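Local coordinates for protein UDP-glucose 4-epimerase (PDB 4WOK) that probably interconverts UDP-glucose and UDP-galactose by inverting the sugar at C4, using a tightly bound NAD as its redox cofactor, at residues A20-K29 / L44-W54; L176-D185 / D232-H243. The protein carries 2 engineered substitutions. All blocks are in the same frame, centred on the assembly; numbering follows the deposited sequence.

Contact 1: residues A20-K29 / L44-W54. With NAD (nicotinamide-adenine-dinucleotide), chain B.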
loop_
_atom_site.group_PDB
_atom_site.type_symbol
_atom_site.label_atom_id
_atom_site.label_comp_id
_atom_site.label_asym_id
_atom_site.label_seq_id
_atom_site.Cartn_x
_atom_site.Cartn_y
_atom_site.Cartn_z
ATOM N N ALA A 20 0.951 -12.011 3.669
ATOM C CA ALA A 20 1.244 -12.889 2.528
ATOM C C ALA A 20 1.104 -12.147 1.194
ATOM O O ALA A 20 1.377 -12.703 0.115
ATOM C CB ALA A 20 0.317 -14.114 2.555
ATOM N N GLY A 21 0.665 -10.895 1.265
ATOM C CA GLY A 21 0.452 -10.094 0.065
ATOM C C GLY A 21 1.703 -9.341 -0.369
ATOM O O GLY A 21 2.789 -9.561 0.152
ATOM N N PHE A 22 1.536 -8.444 -1.328
ATOM C CA PHE A 22 2.648 -7.705 -1.928
ATOM C C PHE A 22 3.398 -6.835 -0.896
ATOM O O PHE A 22 4.568 -7.089 -0.567
ATOM C CB PHE A 22 2.095 -6.862 -3.085
ATOM C CG PHE A 22 3.101 -5.938 -3.735
ATOM C CD1 PHE A 22 4.386 -6.373 -4.042
ATOM C CD2 PHE A 22 2.734 -4.642 -4.081
ATOM C CE1 PHE A 22 5.308 -5.510 -4.650
ATOM C CE2 PHE A 22 3.636 -3.787 -4.689
ATOM C CZ PHE A 22 4.924 -4.219 -4.981
ATOM N N ILE A 23 2.742 -5.817 -0.361
ATOM C CA ILE A 23 3.435 -4.922 0.568
ATOM C C ILE A 23 3.735 -5.609 1.917
ATOM O O ILE A 23 4.779 -5.357 2.532
ATOM C CB ILE A 23 2.603 -3.641 0.794
ATOM C CG1 ILE A 23 2.282 -2.992 -0.559
ATOM C CG2 ILE A 23 3.341 -2.659 1.655
ATOM C CD1 ILE A 23 1.267 -1.855 -0.457
ATOM N N GLY A 24 2.818 -6.459 2.372
ATOM C CA GLY A 24 2.963 -7.137 3.658
ATOM C C GLY A 24 4.152 -8.088 3.663
ATOM O O GLY A 24 4.879 -8.157 4.642
ATOM N N SER A 25 4.354 -8.830 2.574
ATOM C CA SER A 25 5.474 -9.766 2.515
ATOM C C SER A 25 6.797 -9.008 2.478
ATOM O O SER A 25 7.762 -9.419 3.133
ATOM C CB SER A 25 5.365 -10.716 1.308
ATOM O OG SER A 25 5.383 -10.013 0.064
ATOM N N HIS A 26 6.853 -7.896 1.740
ATOM C CA HIS A 26 8.071 -7.076 1.752
ATOM C C HIS A 26 8.364 -6.529 3.151
ATOM O O HIS A 26 9.531 -6.386 3.561
ATOM C CB HIS A 26 7.963 -5.919 0.756
ATOM C CG HIS A 26 8.219 -6.323 -0.664
ATOM N ND1 HIS A 26 7.258 -6.912 -1.453
ATOM C CD2 HIS A 26 9.333 -6.217 -1.433
ATOM C CE1 HIS A 26 7.768 -7.160 -2.653
ATOM N NE2 HIS A 26 9.022 -6.750 -2.664
ATOM N N THR A 27 7.300 -6.207 3.875
ATOM C CA THR A 27 7.448 -5.658 5.218
ATOM C C THR A 27 7.905 -6.735 6.195
ATOM O O THR A 27 8.743 -6.475 7.064
ATOM C CB THR A 27 6.129 -5.023 5.684
ATOM O OG1 THR A 27 5.804 -3.953 4.786
ATOM C CG2 THR A 27 6.246 -4.490 7.126
ATOM N N ALA A 28 7.372 -7.947 6.044
ATOM C CA ALA A 28 7.840 -9.094 6.833
ATOM C C ALA A 28 9.336 -9.359 6.605
ATOM O O ALA A 28 10.094 -9.572 7.559
ATOM C CB ALA A 28 7.023 -10.334 6.491
ATOM N N LYS A 29 9.762 -9.360 5.342
ATOM C CA LYS A 29 11.185 -9.519 5.020
ATOM C C LYS A 29 12.024 -8.470 5.740
ATOM O O LYS A 29 13.070 -8.785 6.329
ATOM C CB LYS A 29 11.404 -9.424 3.502
ATOM C CG LYS A 29 12.871 -9.476 3.055
ATOM C CD LYS A 29 12.966 -9.543 1.524
ATOM C CE LYS A 29 14.360 -9.922 1.042
ATOM N NZ LYS A 29 15.303 -8.776 1.094
ATOM N N LEU A 44 -5.128 -15.728 2.608
ATOM C CA LEU A 44 -4.663 -16.113 1.255
ATOM C C LEU A 44 -5.666 -15.847 0.133
ATOM O O LEU A 44 -5.553 -16.427 -0.959
ATOM C CB LEU A 44 -4.259 -17.587 1.219
ATOM C CG LEU A 44 -3.211 -17.970 2.273
ATOM C CD1 LEU A 44 -2.851 -19.448 2.155
ATOM C CD2 LEU A 44 -1.934 -17.080 2.166
ATOM N N SER A 45 -6.611 -14.943 0.375
ATOM C CA SER A 45 -7.587 -14.580 -0.655
ATOM C C SER A 45 -6.925 -13.940 -1.885
ATOM O O SER A 45 -7.305 -14.230 -3.022
ATOM C CB SER A 45 -8.641 -13.625 -0.082
ATOM O OG SER A 45 -8.024 -12.496 0.535
ATOM N N THR A 46 -5.947 -13.062 -1.669
ATOM C CA THR A 46 -5.213 -12.460 -2.793
ATOM C C THR A 46 -3.697 -12.596 -2.621
ATOM O O THR A 46 -2.936 -12.350 -3.561
ATOM C CB THR A 46 -5.567 -10.965 -2.980
ATOM O OG1 THR A 46 -5.346 -10.256 -1.757
ATOM C CG2 THR A 46 -7.020 -10.810 -3.395
ATOM N N GLY A 47 -3.276 -12.995 -1.422
ATOM C CA GLY A 47 -1.866 -13.213 -1.129
ATOM C C GLY A 47 -1.445 -14.645 -1.388
ATOM O O GLY A 47 -2.231 -15.450 -1.912
ATOM N N HIS A 48 -0.216 -14.971 -0.996
ATOM C CA HIS A 48 0.405 -16.231 -1.397
ATOM C C HIS A 48 1.200 -16.837 -0.265
ATOM O O HIS A 48 2.105 -16.207 0.270
ATOM C CB HIS A 48 1.311 -16.009 -2.613
ATOM C CG HIS A 48 0.621 -15.294 -3.729
ATOM N ND1 HIS A 48 -0.283 -15.920 -4.567
ATOM C CD2 HIS A 48 0.647 -13.993 -4.111
ATOM C CE1 HIS A 48 -0.759 -15.040 -5.429
ATOM N NE2 HIS A 48 -0.217 -13.862 -5.172
ATOM N N GLN A 49 0.848 -18.064 0.093
ATOM C CA GLN A 49 1.530 -18.775 1.165
ATOM C C GLN A 49 3.035 -18.844 0.926
ATOM O O GLN A 49 3.809 -18.765 1.858
ATOM C CB GLN A 49 0.960 -20.184 1.314
ATOM C CG GLN A 49 1.451 -20.938 2.558
ATOM C CD GLN A 49 0.636 -22.191 2.791
ATOM O OE1 GLN A 49 -0.301 -22.474 2.043
ATOM N NE2 GLN A 49 0.982 -22.947 3.821
ATOM N N SER A 50 3.453 -18.969 -0.326
ATOM C CA SER A 50 4.877 -19.069 -0.644
ATOM C C SER A 50 5.643 -17.776 -0.367
ATOM O O SER A 50 6.875 -17.769 -0.374
ATOM C CB SER A 50 5.073 -19.446 -2.113
ATOM O OG SER A 50 4.473 -18.464 -2.932
ATOM N N ALA A 51 4.922 -16.682 -0.125
ATOM C CA ALA A 51 5.577 -15.407 0.187
ATOM C C ALA A 51 5.826 -15.252 1.697
ATOM O O ALA A 51 6.359 -14.238 2.145
ATOM C CB ALA A 51 4.745 -14.237 -0.328
ATOM N N VAL A 52 5.414 -16.242 2.476
ATOM C CA VAL A 52 5.598 -16.171 3.920
ATOM C C VAL A 52 6.885 -16.930 4.251
ATOM O O VAL A 52 6.860 -18.120 4.572
ATOM C CB VAL A 52 4.382 -16.741 4.677
ATOM C CG1 VAL A 52 4.549 -16.564 6.180
ATOM C CG2 VAL A 52 3.082 -16.029 4.223
ATOM N N ARG A 53 8.013 -16.233 4.144
ATOM C CA ARG A 53 9.311 -16.895 4.191
ATOM C C ARG A 53 10.151 -16.503 5.387
ATOM O O ARG A 53 11.260 -16.999 5.521
ATOM C CB ARG A 53 10.119 -16.588 2.922
ATOM C CG ARG A 53 9.308 -16.754 1.636
ATOM C CD ARG A 53 10.159 -16.467 0.386
ATOM N NE ARG A 53 9.308 -16.371 -0.805
ATOM C CZ ARG A 53 9.661 -15.741 -1.921
ATOM N NH1 ARG A 53 10.852 -15.150 -1.993
ATOM N NH2 ARG A 53 8.822 -15.686 -2.962
ATOM N N TRP A 54 9.650 -15.613 6.237
ATOM C CA TRP A 54 10.524 -15.030 7.269
ATOM C C TRP A 54 10.069 -15.259 8.700
ATOM O O TRP A 54 10.632 -14.680 9.626
ATOM C CB TRP A 54 10.688 -13.530 7.012
ATOM C CG TRP A 54 11.474 -13.300 5.766
ATOM C CD1 TRP A 54 12.828 -13.244 5.650
ATOM C CD2 TRP A 54 10.948 -13.171 4.445
ATOM N NE1 TRP A 54 13.182 -13.066 4.336
ATOM C CE2 TRP A 54 12.038 -13.006 3.573
ATOM C CE3 TRP A 54 9.656 -13.148 3.917
ATOM C CZ2 TRP A 54 11.884 -12.835 2.194
ATOM C CZ3 TRP A 54 9.502 -12.977 2.543
ATOM C CH2 TRP A 54 10.607 -12.822 1.705
HETATM P PA NAD B . -2.413 -7.550 -1.559
HETATM O O1A NAD B . -3.826 -7.992 -1.892
HETATM O O2A NAD B . -1.182 -8.114 -2.204
HETATM O O5B NAD B . -2.222 -7.970 0.111
HETATM C C5B NAD B . -3.471 -8.044 0.764
HETATM C C4B NAD B . -3.305 -9.206 1.779
HETATM O O4B NAD B . -4.391 -9.209 2.715
HETATM C C3B NAD B . -3.400 -10.466 0.910
HETATM O O3B NAD B . -2.346 -11.317 1.286
HETATM C C2B NAD B . -4.784 -11.040 1.302
HETATM O O2B NAD B . -4.785 -12.411 1.230
HETATM C C1B NAD B . -4.895 -10.556 2.794
HETATM N N9A NAD B . -6.297 -10.384 3.222
HETATM C C8A NAD B . -7.341 -9.680 2.582
HETATM N N7A NAD B . -8.482 -9.708 3.279
HETATM C C5A NAD B . -8.167 -10.465 4.416
HETATM C C6A NAD B . -8.944 -10.861 5.526
HETATM N N6A NAD B . -10.269 -10.503 5.611
HETATM N N1A NAD B . -8.379 -11.598 6.511
HETATM C C2A NAD B . -7.057 -11.940 6.375
HETATM N N3A NAD B . -6.193 -11.640 5.362
HETATM C C4A NAD B . -6.806 -10.884 4.399
HETATM O O3 NAD B . -2.641 -5.959 -1.595
HETATM P PN NAD B . -1.356 -5.028 -1.287
HETATM O O1N NAD B . -0.149 -5.631 -0.628
HETATM O O2N NAD B . -1.336 -4.075 -2.430
HETATM O O5D NAD B . -1.878 -3.804 -0.184
HETATM C C5D NAD B . -2.253 -4.299 1.005
HETATM C C4D NAD B . -2.557 -3.079 1.875
HETATM O O4D NAD B . -1.937 -1.879 1.256
HETATM C C3D NAD B . -4.075 -2.811 1.867
HETATM O O3D NAD B . -4.365 -2.256 3.110
HETATM C C2D NAD B . -4.189 -1.759 0.758
HETATM O O2D NAD B . -5.258 -0.908 0.883
HETATM C C1D NAD B . -2.943 -0.927 1.143
HETATM N N1N NAD B . -2.610 0.022 -0.035
HETATM C C2N NAD B . -2.050 -0.547 -1.177
HETATM C C3N NAD B . -1.738 0.307 -2.267
HETATM C C7N NAD B . -1.135 -0.294 -3.508
HETATM O O7N NAD B . -0.821 0.426 -4.460
HETATM N N7N NAD B . -0.943 -1.661 -3.554
HETATM C C4N NAD B . -2.008 1.674 -2.166
HETATM C C5N NAD B . -2.573 2.208 -1.008
HETATM C C6N NAD B . -2.878 1.363 0.068
#

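Contact 2: residues L176-D185 / D232-H243. With NAD (nicotinamide-adenine-dinucleotide), chain B.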
loop_
_atom_site.group_PDB
_atom_site.type_symbol
_atom_site.label_atom_id
_atom_site.label_comp_id
_atom_site.label_asym_id
_atom_site.label_seq_id
_atom_site.Cartn_x
_atom_site.Cartn_y
_atom_site.Cartn_z
ATOM N N LEU A 176 -0.805 5.199 7.760
ATOM C CA LEU A 176 0.120 5.564 6.695
ATOM C C LEU A 176 -0.619 5.651 5.366
ATOM O O LEU A 176 -1.191 4.664 4.899
ATOM C CB LEU A 176 1.269 4.558 6.613
ATOM C CG LEU A 176 2.151 4.446 7.863
ATOM C CD1 LEU A 176 3.139 3.292 7.719
ATOM C CD2 LEU A 176 2.898 5.754 8.158
ATOM N N ARG A 177 -0.598 6.841 4.771
ATOM C CA ARG A 177 -1.333 7.119 3.545
ATOM C C ARG A 177 -0.378 7.212 2.355
ATOM O O ARG A 177 0.634 7.912 2.413
ATOM C CB ARG A 177 -2.131 8.428 3.673
ATOM C CG ARG A 177 -3.066 8.505 4.876
ATOM C CD ARG A 177 -3.704 9.894 4.982
ATOM N NE ARG A 177 -4.582 10.028 6.143
ATOM C CZ ARG A 177 -4.766 11.173 6.804
ATOM N NH1 ARG A 177 -4.135 12.275 6.419
ATOM N NH2 ARG A 177 -5.584 11.220 7.846
ATOM N N TYR A 178 -0.696 6.506 1.275
ATOM C CA TYR A 178 0.108 6.603 0.060
ATOM C C TYR A 178 -0.754 6.256 -1.135
ATOM O O TYR A 178 -1.864 5.732 -0.976
ATOM C CB TYR A 178 1.338 5.692 0.136
ATOM C CG TYR A 178 1.029 4.266 0.569
ATOM C CD1 TYR A 178 0.892 3.936 1.920
ATOM C CD2 TYR A 178 0.899 3.255 -0.371
ATOM C CE1 TYR A 178 0.611 2.643 2.311
ATOM C CE2 TYR A 178 0.633 1.958 0.006
ATOM C CZ TYR A 178 0.483 1.656 1.349
ATOM O OH TYR A 178 0.206 0.360 1.725
ATOM N N PHE A 179 -0.251 6.551 -2.333
ATOM C CA PHE A 179 -1.032 6.335 -3.550
ATOM C C PHE A 179 -0.796 4.972 -4.211
ATOM O O PHE A 179 -1.677 4.106 -4.191
ATOM C CB PHE A 179 -0.743 7.449 -4.566
ATOM C CG PHE A 179 -1.585 8.684 -4.370
ATOM C CD1 PHE A 179 -2.954 8.654 -4.624
ATOM C CD2 PHE A 179 -1.014 9.871 -3.932
ATOM C CE1 PHE A 179 -3.735 9.788 -4.452
ATOM C CE2 PHE A 179 -1.784 11.009 -3.761
ATOM C CZ PHE A 179 -3.150 10.966 -4.022
ATOM N N ASN A 180 0.373 4.795 -4.822
ATOM C CA ASN A 180 0.650 3.594 -5.600
ATOM C C ASN A 180 1.925 2.891 -5.195
ATOM O O ASN A 180 3.023 3.407 -5.417
ATOM C CB ASN A 180 0.743 3.919 -7.096
ATOM C CG ASN A 180 -0.546 4.480 -7.656
ATOM O OD1 ASN A 180 -1.557 3.783 -7.730
ATOM N ND2 ASN A 180 -0.510 5.739 -8.082
ATOM N N ALA A 181 1.774 1.697 -4.639
ATOM C CA ALA A 181 2.911 0.844 -4.327
ATOM C C ALA A 181 3.484 0.287 -5.615
ATOM O O ALA A 181 2.744 -0.187 -6.461
ATOM C CB ALA A 181 2.494 -0.284 -3.418
ATOM N N SER A 182 4.799 0.305 -5.755
ATOM C CA SER A 182 5.414 -0.133 -6.997
ATOM C C SER A 182 6.784 -0.765 -6.758
ATOM O O SER A 182 7.275 -0.800 -5.629
ATOM C CB SER A 182 5.536 1.047 -7.961
ATOM O OG SER A 182 6.283 2.100 -7.374
ATOM N N GLY A 183 7.392 -1.250 -7.834
ATOM C CA GLY A 183 8.685 -1.898 -7.766
ATOM C C GLY A 183 8.587 -3.259 -7.099
ATOM O O GLY A 183 7.498 -3.843 -6.976
ATOM N N ALA A 184 9.741 -3.769 -6.681
ATOM C CA ALA A 184 9.819 -5.051 -5.992
ATOM C C ALA A 184 11.158 -5.113 -5.279
ATOM O O ALA A 184 12.016 -4.253 -5.499
ATOM C CB ALA A 184 9.665 -6.213 -6.969
ATOM N N ASP A 185 11.329 -6.117 -4.420
ATOM C CA ASP A 185 12.562 -6.242 -3.643
ATOM C C ASP A 185 13.788 -6.195 -4.559
ATOM O O ASP A 185 13.796 -6.821 -5.620
ATOM C CB ASP A 185 12.584 -7.535 -2.832
ATOM C CG ASP A 185 13.878 -7.690 -2.057
ATOM O OD1 ASP A 185 14.020 -7.007 -1.018
ATOM O OD2 ASP A 185 14.762 -8.456 -2.508
ATOM N N ASP A 232 1.250 9.222 -8.345
ATOM C CA ASP A 232 2.255 9.171 -7.290
ATOM C C ASP A 232 2.696 7.741 -7.035
ATOM O O ASP A 232 1.875 6.894 -6.674
ATOM C CB ASP A 232 1.680 9.784 -6.017
ATOM C CG ASP A 232 2.736 10.120 -4.996
ATOM O OD1 ASP A 232 3.920 9.784 -5.203
ATOM O OD2 ASP A 232 2.369 10.731 -3.977
ATOM N N TYR A 233 3.981 7.466 -7.218
ATOM C CA TYR A 233 4.477 6.098 -7.071
ATOM C C TYR A 233 5.557 5.985 -6.007
ATOM O O TYR A 233 6.497 6.769 -5.981
ATOM C CB TYR A 233 5.006 5.580 -8.411
ATOM C CG TYR A 233 3.951 5.637 -9.495
ATOM C CD1 TYR A 233 3.777 6.786 -10.260
ATOM C CD2 TYR A 233 3.105 4.561 -9.726
ATOM C CE1 TYR A 233 2.800 6.853 -11.236
ATOM C CE2 TYR A 233 2.122 4.621 -10.699
ATOM C CZ TYR A 233 1.976 5.770 -11.448
ATOM O OH TYR A 233 0.995 5.840 -12.413
ATOM N N ILE A 234 5.420 4.999 -5.132
ATOM C CA ILE A 234 6.424 4.774 -4.101
ATOM C C ILE A 234 6.846 3.307 -4.101
ATOM O O ILE A 234 6.013 2.402 -4.199
ATOM C CB ILE A 234 5.910 5.204 -2.696
ATOM C CG1 ILE A 234 6.937 4.866 -1.611
ATOM C CG2 ILE A 234 4.567 4.562 -2.366
ATOM C CD1 ILE A 234 6.656 5.552 -0.274
ATOM N N HIS A 235 8.150 3.080 -4.010
ATOM C CA HIS A 235 8.702 1.737 -4.019
ATOM C C HIS A 235 8.269 0.951 -2.787
ATOM O O HIS A 235 8.290 1.469 -1.666
ATOM C CB HIS A 235 10.227 1.801 -4.098
ATOM C CG HIS A 235 10.861 0.512 -4.512
ATOM N ND1 HIS A 235 10.928 -0.584 -3.682
ATOM C CD2 HIS A 235 11.448 0.141 -5.676
ATOM C CE1 HIS A 235 11.539 -1.573 -4.311
ATOM N NE2 HIS A 235 11.866 -1.159 -5.523
ATOM N N VAL A 236 7.911 -0.310 -2.995
ATOM C CA VAL A 236 7.381 -1.147 -1.921
ATOM C C VAL A 236 8.388 -1.348 -0.773
ATOM O O VAL A 236 8.002 -1.509 0.395
ATOM C CB VAL A 236 6.937 -2.513 -2.484
ATOM C CG1 VAL A 236 8.114 -3.228 -3.143
ATOM C CG2 VAL A 236 6.287 -3.373 -1.401
ATOM N N THR A 237 9.678 -1.329 -1.090
ATOM C CA THR A 237 10.682 -1.460 -0.036
ATOM C C THR A 237 10.685 -0.219 0.846
ATOM O O THR A 237 10.862 -0.316 2.068
ATOM C CB THR A 237 12.086 -1.701 -0.612
ATOM O OG1 THR A 237 12.062 -2.900 -1.397
ATOM C CG2 THR A 237 13.104 -1.867 0.514
ATOM N N ASP A 238 10.490 0.948 0.234
ATOM C CA ASP A 238 10.324 2.185 0.991
ATOM C C ASP A 238 9.080 2.097 1.879
ATOM O O ASP A 238 9.084 2.574 3.009
ATOM C CB ASP A 238 10.222 3.393 0.057
ATOM C CG ASP A 238 11.591 3.920 -0.378
ATOM O OD1 ASP A 238 12.529 3.887 0.452
ATOM O OD2 ASP A 238 11.724 4.363 -1.545
ATOM N N LEU A 239 8.015 1.491 1.365
ATOM C CA LEU A 239 6.807 1.302 2.181
ATOM C C LEU A 239 7.106 0.397 3.363
ATOM O O LEU A 239 6.688 0.684 4.483
ATOM C CB LEU A 239 5.652 0.729 1.342
ATOM C CG LEU A 239 5.035 1.719 0.353
ATOM C CD1 LEU A 239 4.083 1.004 -0.584
ATOM C CD2 LEU A 239 4.337 2.860 1.075
ATOM N N ALA A 240 7.823 -0.694 3.115
ATOM C CA ALA A 240 8.245 -1.583 4.197
ATOM C C ALA A 240 9.013 -0.795 5.259
ATOM O O ALA A 240 8.701 -0.860 6.446
ATOM C CB ALA A 240 9.099 -2.721 3.657
ATOM N N ARG A 241 9.998 -0.023 4.811
ATOM C CA ARG A 241 10.797 0.795 5.728
ATOM C C ARG A 241 9.923 1.691 6.618
ATOM O O ARG A 241 10.109 1.736 7.837
ATOM C CB ARG A 241 11.800 1.649 4.940
ATOM C CG ARG A 241 12.850 0.836 4.172
ATOM C CD ARG A 241 13.855 1.747 3.421
ATOM N NE ARG A 241 14.344 2.821 4.285
ATOM C CZ ARG A 241 14.092 4.112 4.091
ATOM N NH1 ARG A 241 13.388 4.503 3.038
ATOM N NH2 ARG A 241 14.562 5.015 4.941
ATOM N N ALA A 242 8.965 2.389 6.014
ATOM C CA ALA A 242 8.124 3.317 6.768
ATOM C C ALA A 242 7.230 2.606 7.789
ATOM O O ALA A 242 6.999 3.116 8.888
ATOM C CB ALA A 242 7.276 4.124 5.829
ATOM N N HIS A 243 6.706 1.443 7.422
ATOM C CA HIS A 243 5.829 0.719 8.338
ATOM C C HIS A 243 6.624 0.234 9.537
ATOM O O HIS A 243 6.112 0.206 10.661
ATOM C CB HIS A 243 5.146 -0.452 7.634
ATOM C CG HIS A 243 4.022 -0.045 6.731
ATOM N ND1 HIS A 243 4.223 0.665 5.566
ATOM C CD2 HIS A 243 2.685 -0.251 6.822
ATOM C CE1 HIS A 243 3.055 0.875 4.975
ATOM N NE2 HIS A 243 2.105 0.327 5.715
HETATM P PA NAD B . -2.413 -7.550 -1.559
HETATM O O1A NAD B . -3.826 -7.992 -1.892
HETATM O O2A NAD B . -1.182 -8.114 -2.204
HETATM O O5B NAD B . -2.222 -7.970 0.111
HETATM C C5B NAD B . -3.471 -8.044 0.764
HETATM C C4B NAD B . -3.305 -9.206 1.779
HETATM O O4B NAD B . -4.391 -9.209 2.715
HETATM C C3B NAD B . -3.400 -10.466 0.910
HETATM O O3B NAD B . -2.346 -11.317 1.286
HETATM C C2B NAD B . -4.784 -11.040 1.302
HETATM O O2B NAD B . -4.785 -12.411 1.230
HETATM C C1B NAD B . -4.895 -10.556 2.794
HETATM N N9A NAD B . -6.297 -10.384 3.222
HETATM C C8A NAD B . -7.341 -9.680 2.582
HETATM N N7A NAD B . -8.482 -9.708 3.279
HETATM C C5A NAD B . -8.167 -10.465 4.416
HETATM C C6A NAD B . -8.944 -10.861 5.526
HETATM N N6A NAD B . -10.269 -10.503 5.611
HETATM N N1A NAD B . -8.379 -11.598 6.511
HETATM C C2A NAD B . -7.057 -11.940 6.375
HETATM N N3A NAD B . -6.193 -11.640 5.362
HETATM C C4A NAD B . -6.806 -10.884 4.399
HETATM O O3 NAD B . -2.641 -5.959 -1.595
HETATM P PN NAD B . -1.356 -5.028 -1.287
HETATM O O1N NAD B . -0.149 -5.631 -0.628
HETATM O O2N NAD B . -1.336 -4.075 -2.430
HETATM O O5D NAD B . -1.878 -3.804 -0.184
HETATM C C5D NAD B . -2.253 -4.299 1.005
HETATM C C4D NAD B . -2.557 -3.079 1.875
HETATM O O4D NAD B . -1.937 -1.879 1.256
HETATM C C3D NAD B . -4.075 -2.811 1.867
HETATM O O3D NAD B . -4.365 -2.256 3.110
HETATM C C2D NAD B . -4.189 -1.759 0.758
HETATM O O2D NAD B . -5.258 -0.908 0.883
HETATM C C1D NAD B . -2.943 -0.927 1.143
HETATM N N1N NAD B . -2.610 0.022 -0.035
HETATM C C2N NAD B . -2.050 -0.547 -1.177
HETATM C C3N NAD B . -1.738 0.307 -2.267
HETATM C C7N NAD B . -1.135 -0.294 -3.508
HETATM O O7N NAD B . -0.821 0.426 -4.460
HETATM N N7N NAD B . -0.943 -1.661 -3.554
HETATM C C4N NAD B . -2.008 1.674 -2.166
HETATM C C5N NAD B . -2.573 2.208 -1.008
HETATM C C6N NAD B . -2.878 1.363 0.068
HETATM O O HOH W 1 1.918 8.128 -2.381
HETATM O O HOH W 2 12.324 -5.240 -0.073
#

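Contact 1: residues A20-K29 / L44-W54
Ala20 sits at the buried end of this contact, where its CB touches both CD2 of Leu44, at 3.7 Å, and CG2 of Val52. Its carbonyl O takes the one hydrogen bond that joins the segments, from His48 N at 3.0 Å, with the donor standing 51° out of the carbonyl plane. Beside it Gly21 and Gly47 bring their CA atoms to 4.1 Å, right beside the NAD ribose. Deeper along helix 22-33, Ser25 turns its CB to Ala51, while OG, between backbone N and carbonyl carbon (chi1 61°), bends back onto Gly21 O at 2.6 Å. The far end is closer to solvent, with Lys29 and Trp54 partly exposed beside the exposed Arg53. There Lys29 lies over the indole of Trp54, CB 3.6 Å from the centroid of the six-membered ring, a CH-pi contact, and its NZ forms a salt bridge with Asp185; Arg53 CB lies near the rim of the opposite face. The NAD diphosphate is gripped by Phe22 N on O2A at 2.9 Å, Ile23 N on O1N, and Thr46 OG1 on O1A at 2.7 Å, while the amides of Thr46 and Gly47 converge on the ribose O2B. Glycine-rich turn, helix N-terminus and the loop after strand 37-42 form the dinucleotide-binding site of a Rossmann fold.

Contact 2: residues L176-D185 / D232-H243
CD2 of Leu239 stands over the centre of one face of the Tyr178 ring, a CH-pi contact 3.6 Å from the centroid, while CD1 presses on Ala181 CB at a tight 3.5 Å. Tyr178 can lie between the helix and the nicotinamide because its CG is set between backbone N and carbonyl carbon (chi1 49°); CE2 then comes within 3.4 Å of NAD C4N, and OH bonds to Ser125. His243 turns its edge toward Tyr178 CE1 and gives one face to Leu176 CD1, which sits almost on the ring normal. ND1 of this histidine donates to Leu239 O, one turn back, and NE2 is hydrogen-bonded to Ser125 OG, so the imidazole is held at both nitrogens. Ahead of the helix in the chain, strand 233-235 pairs in parallel with 180-182, with Ile234 N on Asn180 O and Val236 N on Ser182 O at 2.8 Å. The Asn180 amide lies alongside the Tyr233 ring, planes 26° apart, ND2 over the ring's rim, and donates to Asp232 O at 3.0 Å from above the carbonyl plane. Phe179 crosses Asp232 at about a right angle, its CD2 against Asp232 CB. His235 caps helix 236-251: with CG anti to the backbone N (chi1 -163°), ND1 accepts from Thr237 N in the ring plane. Ala181 N holds the carboxamide O7N of NAD at 2.9 Å. A parallel strand pair, one strand of which runs straight into a helix capped by His235, thus walls the nicotinamide end of the cofactor site in this epimerase/dehydratase-family fold.

How the contacts relate
From the N terminus, contact 1 comes first: strand 13-17 leads into 20-29, and 44-54 returns after strand 37-42, closing a short loop of 14 intervening residues at the start of the Rossmann sheet. Contact 2 opens only later, joining 176-185, at the end of strand 172-177, to 232-243 across 46 residues that include the four zinc ligands. The two are in series, neither nested nor crossed, yet they touch in space: Lys29 NZ forms a salt bridge with Asp185 OD1 at 3.0 Å, and Ile23 CD1 packs on Tyr178 OH. Helix 22-33 is thereby tied to 176-185; it also packs on helix 236-251, Phe22 on Val236 and Ile23 on Leu239. One NAD spans both contacts.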